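Local coordinates for protein malate dehydrogenase (Naegleria fowleri, PDB 6UM4) that probably catalyses the reversible, NAD(P)-dependent oxidation of malate to oxaloacetate, as other malate dehydrogenases do, at residues Pro96-Gly104 and Ala170-Gly181. Sequence-based numbering, arbitrary orientation.
Sequences PPVTITVSG and AFRGADYAILLG
Thr101 packs against the end of helix 167-171 and the type II turn Phe171-Ala174, and its side chain joins strand to helix end. Thr101 CB lies 3.9 Å from Phe171 CD1. From there Thr101 OG1 donates to Ala170 O at 2.9 Å, coming in from above the carbonyl plane, and also touches the methyl of Ala174. With chi1 -54°, OG1 lies beside the backbone N and CG2 anti to it. Thr101 CG2 packs on Ala170 CB and, at 3.7 Å, on Phe171 CD1.

Strands 98-102 and 176-179 run parallel, 15° apart. Thr101 N donates to Tyr176 O and Thr101 O accepts from Ile178 N, so this residue bonds to the next strand through both backbone groups. Ser103 N continues the pattern to Ile178 O.

At the N-terminal end of the two strands, Thr99 O takes two donors, Asp175 N and Tyr176 N. Thr99 N donates to Asp175 OD2 at 2.9 Å, on the anti side of the carboxylate. Val98 CG2 meets the edge of the Tyr176 ring in its plane. At their C-terminal end, Gly181 N donates to Ser103 OG at 2.9 Å, and a water links that hydroxyl to Gly181 O.

These are the two central strands of the parallel Rossmann sheet. Strand 129-134 flanks 98-102, and 218-221 flanks 176-179. Helix 108-118 covers Ile100 and Val102; helix 191-212 packs against Phe171 and Leu179 on the face that carries Thr101 and Ala177.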
loop_
_atom_site.group_PDB
_atom_site.type_symbol
_atom_site.label_atom_id
_atom_site.label_comp_id
_atom_site.label_asym_id
_atom_site.label_seq_id
_atom_site.Cartn_x
_atom_site.Cartn_y
_atom_site.Cartn_z
ATOM N N PRO A 96 -17.024 15.481 -8.563
ATOM C CA PRO A 96 -16.252 16.609 -8.050
ATOM C C PRO A 96 -15.325 16.143 -6.951
ATOM O O PRO A 96 -15.586 15.125 -6.284
ATOM C CB PRO A 96 -17.332 17.565 -7.524
ATOM C CG PRO A 96 -18.515 16.696 -7.285
ATOM C CD PRO A 96 -18.470 15.665 -8.355
ATOM N N PRO A 97 -14.202 16.820 -6.754
ATOM C CA PRO A 97 -13.208 16.324 -5.797
ATOM C C PRO A 97 -13.663 16.430 -4.350
ATOM O O PRO A 97 -14.469 17.288 -3.985
ATOM C CB PRO A 97 -11.986 17.211 -6.065
ATOM C CG PRO A 97 -12.541 18.451 -6.659
ATOM C CD PRO A 97 -13.737 18.025 -7.465
ATOM N N VAL A 98 -13.134 15.528 -3.520
ATOM C CA VAL A 98 -13.280 15.610 -2.074
ATOM C C VAL A 98 -11.894 15.826 -1.468
ATOM O O VAL A 98 -10.864 15.499 -2.069
ATOM C CB VAL A 98 -13.943 14.351 -1.481
ATOM C CG1 VAL A 98 -15.298 14.122 -2.125
ATOM C CG2 VAL A 98 -13.016 13.137 -1.679
ATOM N N THR A 99 -11.880 16.379 -0.259
ATOM C CA THR A 99 -10.663 16.721 0.471
ATOM C C THR A 99 -10.505 15.817 1.693
ATOM O O THR A 99 -11.429 15.710 2.512
ATOM C CB THR A 99 -10.726 18.184 0.909
ATOM O OG1 THR A 99 -10.736 19.012 -0.244
ATOM C CG2 THR A 99 -9.531 18.554 1.768
ATOM N N ILE A 100 -9.329 15.201 1.844
ATOM C CA ILE A 100 -9.053 14.291 2.956
ATOM C C ILE A 100 -7.861 14.828 3.739
ATOM O O ILE A 100 -6.767 14.973 3.184
ATOM C CB ILE A 100 -8.756 12.862 2.471
ATOM C CG1 ILE A 100 -9.807 12.377 1.472
ATOM C CG2 ILE A 100 -8.693 11.900 3.651
ATOM C CD1 ILE A 100 -9.201 11.429 0.404
ATOM N N THR A 101 -8.044 15.063 5.031
ATOM C CA THR A 101 -6.949 15.465 5.912
ATOM C C THR A 101 -6.392 14.245 6.638
ATOM O O THR A 101 -7.148 13.487 7.244
ATOM C CB THR A 101 -7.421 16.503 6.937
ATOM O OG1 THR A 101 -8.028 17.604 6.253
ATOM C CG2 THR A 101 -6.255 17.008 7.772
ATOM N N VAL A 102 -5.072 14.071 6.606
ATOM C CA VAL A 102 -4.421 12.955 7.285
ATOM C C VAL A 102 -3.338 13.529 8.186
ATOM O O VAL A 102 -2.435 14.229 7.711
ATOM C CB VAL A 102 -3.821 11.924 6.308
ATOM C CG1 VAL A 102 -3.159 10.792 7.090
ATOM C CG2 VAL A 102 -4.891 11.364 5.369
ATOM N N SER A 103 -3.439 13.253 9.486
ATOM C CA SER A 103 -2.402 13.637 10.429
ATOM C C SER A 103 -1.374 12.510 10.541
ATOM O O SER A 103 -1.531 11.432 9.966
ATOM C CB SER A 103 -3.018 13.978 11.791
ATOM O OG SER A 103 -3.529 12.807 12.410
ATOM N N GLY A 104 -0.283 12.788 11.245
ATOM C CA GLY A 104 0.793 11.806 11.325
ATOM C C GLY A 104 1.252 11.307 9.974
ATOM O O GLY A 104 1.610 10.130 9.832
ATOM N N ALA A 170 -4.736 22.499 8.103
ATOM C CA ALA A 170 -4.923 21.121 7.648
ATOM C C ALA A 170 -6.390 20.797 7.377
ATOM O O ALA A 170 -6.725 20.222 6.335
ATOM C CB ALA A 170 -4.338 20.150 8.680
ATOM N N PHE A 171 -7.286 21.181 8.288
ATOM C CA PHE A 171 -8.678 20.755 8.204
ATOM C C PHE A 171 -9.561 21.662 7.363
ATOM O O PHE A 171 -10.733 21.323 7.165
ATOM C CB PHE A 171 -9.293 20.657 9.596
ATOM C CG PHE A 171 -8.693 19.583 10.441
ATOM C CD1 PHE A 171 -8.867 18.254 10.110
ATOM C CD2 PHE A 171 -7.933 19.902 11.554
ATOM C CE1 PHE A 171 -8.316 17.254 10.895
ATOM C CE2 PHE A 171 -7.374 18.912 12.344
ATOM C CZ PHE A 171 -7.561 17.583 12.006
ATOM N N ARG A 172 -9.040 22.792 6.876
ATOM C CA ARG A 172 -9.805 23.663 5.989
ATOM C C ARG A 172 -10.390 22.856 4.838
ATOM O O ARG A 172 -9.661 22.188 4.090
ATOM C CB ARG A 172 -8.925 24.815 5.454
ATOM C CG ARG A 172 -9.633 25.695 4.388
ATOM C CD ARG A 172 -8.855 26.956 3.976
ATOM N NE ARG A 172 -8.381 27.699 5.136
ATOM C CZ ARG A 172 -7.117 27.707 5.539
ATOM N NH1 ARG A 172 -6.196 27.037 4.860
ATOM N NH2 ARG A 172 -6.776 28.371 6.629
ATOM N N GLY A 173 -11.714 22.913 4.717
ATOM C CA GLY A 173 -12.434 22.252 3.651
ATOM C C GLY A 173 -12.417 20.740 3.692
ATOM O O GLY A 173 -12.722 20.105 2.681
ATOM N N ALA A 174 -12.121 20.137 4.841
ATOM C CA ALA A 174 -12.043 18.683 4.903
ATOM C C ALA A 174 -13.423 18.062 4.739
ATOM O O ALA A 174 -14.396 18.502 5.364
ATOM C CB ALA A 174 -11.413 18.241 6.221
ATOM N N ASP A 175 -13.510 17.067 3.859
ATOM C CA ASP A 175 -14.669 16.190 3.789
ATOM C C ASP A 175 -14.450 14.929 4.599
ATOM O O ASP A 175 -15.419 14.306 5.051
ATOM C CB ASP A 175 -14.976 15.781 2.348
ATOM C CG ASP A 175 -15.327 16.938 1.490
ATOM O OD1 ASP A 175 -16.296 17.647 1.833
ATOM O OD2 ASP A 175 -14.631 17.129 0.471
ATOM N N TYR A 176 -13.185 14.557 4.765
ATOM C CA TYR A 176 -12.764 13.371 5.480
ATOM C C TYR A 176 -11.523 13.707 6.282
ATOM O O TYR A 176 -10.692 14.510 5.853
ATOM C CB TYR A 176 -12.456 12.231 4.507
ATOM C CG TYR A 176 -13.622 11.861 3.631
ATOM C CD1 TYR A 176 -14.687 11.121 4.133
ATOM C CD2 TYR A 176 -13.682 12.267 2.323
ATOM C CE1 TYR A 176 -15.772 10.781 3.329
ATOM C CE2 TYR A 176 -14.759 11.935 1.511
ATOM C CZ TYR A 176 -15.798 11.192 2.016
ATOM O OH TYR A 176 -16.866 10.877 1.202
ATOM N N ALA A 177 -11.399 13.092 7.450
ATOM C CA ALA A 177 -10.174 13.224 8.221
ATOM C C ALA A 177 -9.831 11.873 8.833
ATOM O O ALA A 177 -10.678 11.230 9.456
ATOM C CB ALA A 177 -10.288 14.315 9.295
ATOM N N ILE A 178 -8.586 11.452 8.655
ATOM C CA ILE A 178 -8.065 10.227 9.249
ATOM C C ILE A 178 -6.964 10.641 10.211
ATOM O O ILE A 178 -5.962 11.241 9.799
ATOM C CB ILE A 178 -7.541 9.236 8.188
ATOM C CG1 ILE A 178 -8.691 8.817 7.273
ATOM C CG2 ILE A 178 -6.933 7.991 8.853
ATOM C CD1 ILE A 178 -8.265 7.965 6.112
ATOM N N LEU A 179 -7.172 10.378 11.496
ATOM C CA LEU A 179 -6.315 10.922 12.542
ATOM C C LEU A 179 -5.380 9.830 13.026
ATOM O O LEU A 179 -5.745 9.031 13.893
ATOM C CB LEU A 179 -7.167 11.497 13.668
ATOM C CG LEU A 179 -8.101 12.557 13.105
ATOM C CD1 LEU A 179 -8.812 13.343 14.180
ATOM C CD2 LEU A 179 -7.283 13.502 12.171
ATOM N N LEU A 180 -4.164 9.811 12.458
ATOM C CA LEU A 180 -3.121 8.866 12.828
ATOM C C LEU A 180 -2.205 9.437 13.888
ATOM O O LEU A 180 -1.627 8.682 14.681
ATOM C CB LEU A 180 -2.276 8.486 11.603
ATOM C CG LEU A 180 -3.021 8.013 10.357
ATOM C CD1 LEU A 180 -2.049 7.826 9.178
ATOM C CD2 LEU A 180 -3.739 6.705 10.655
ATOM N N GLY A 181 -2.075 10.757 13.918
ATOM C CA GLY A 181 -1.106 11.388 14.779
ATOM C C GLY A 181 -1.563 11.459 16.225
ATOM O O GLY A 181 -2.738 11.654 16.534
HETATM O O HOH W 1 -4.050 13.208 14.989
#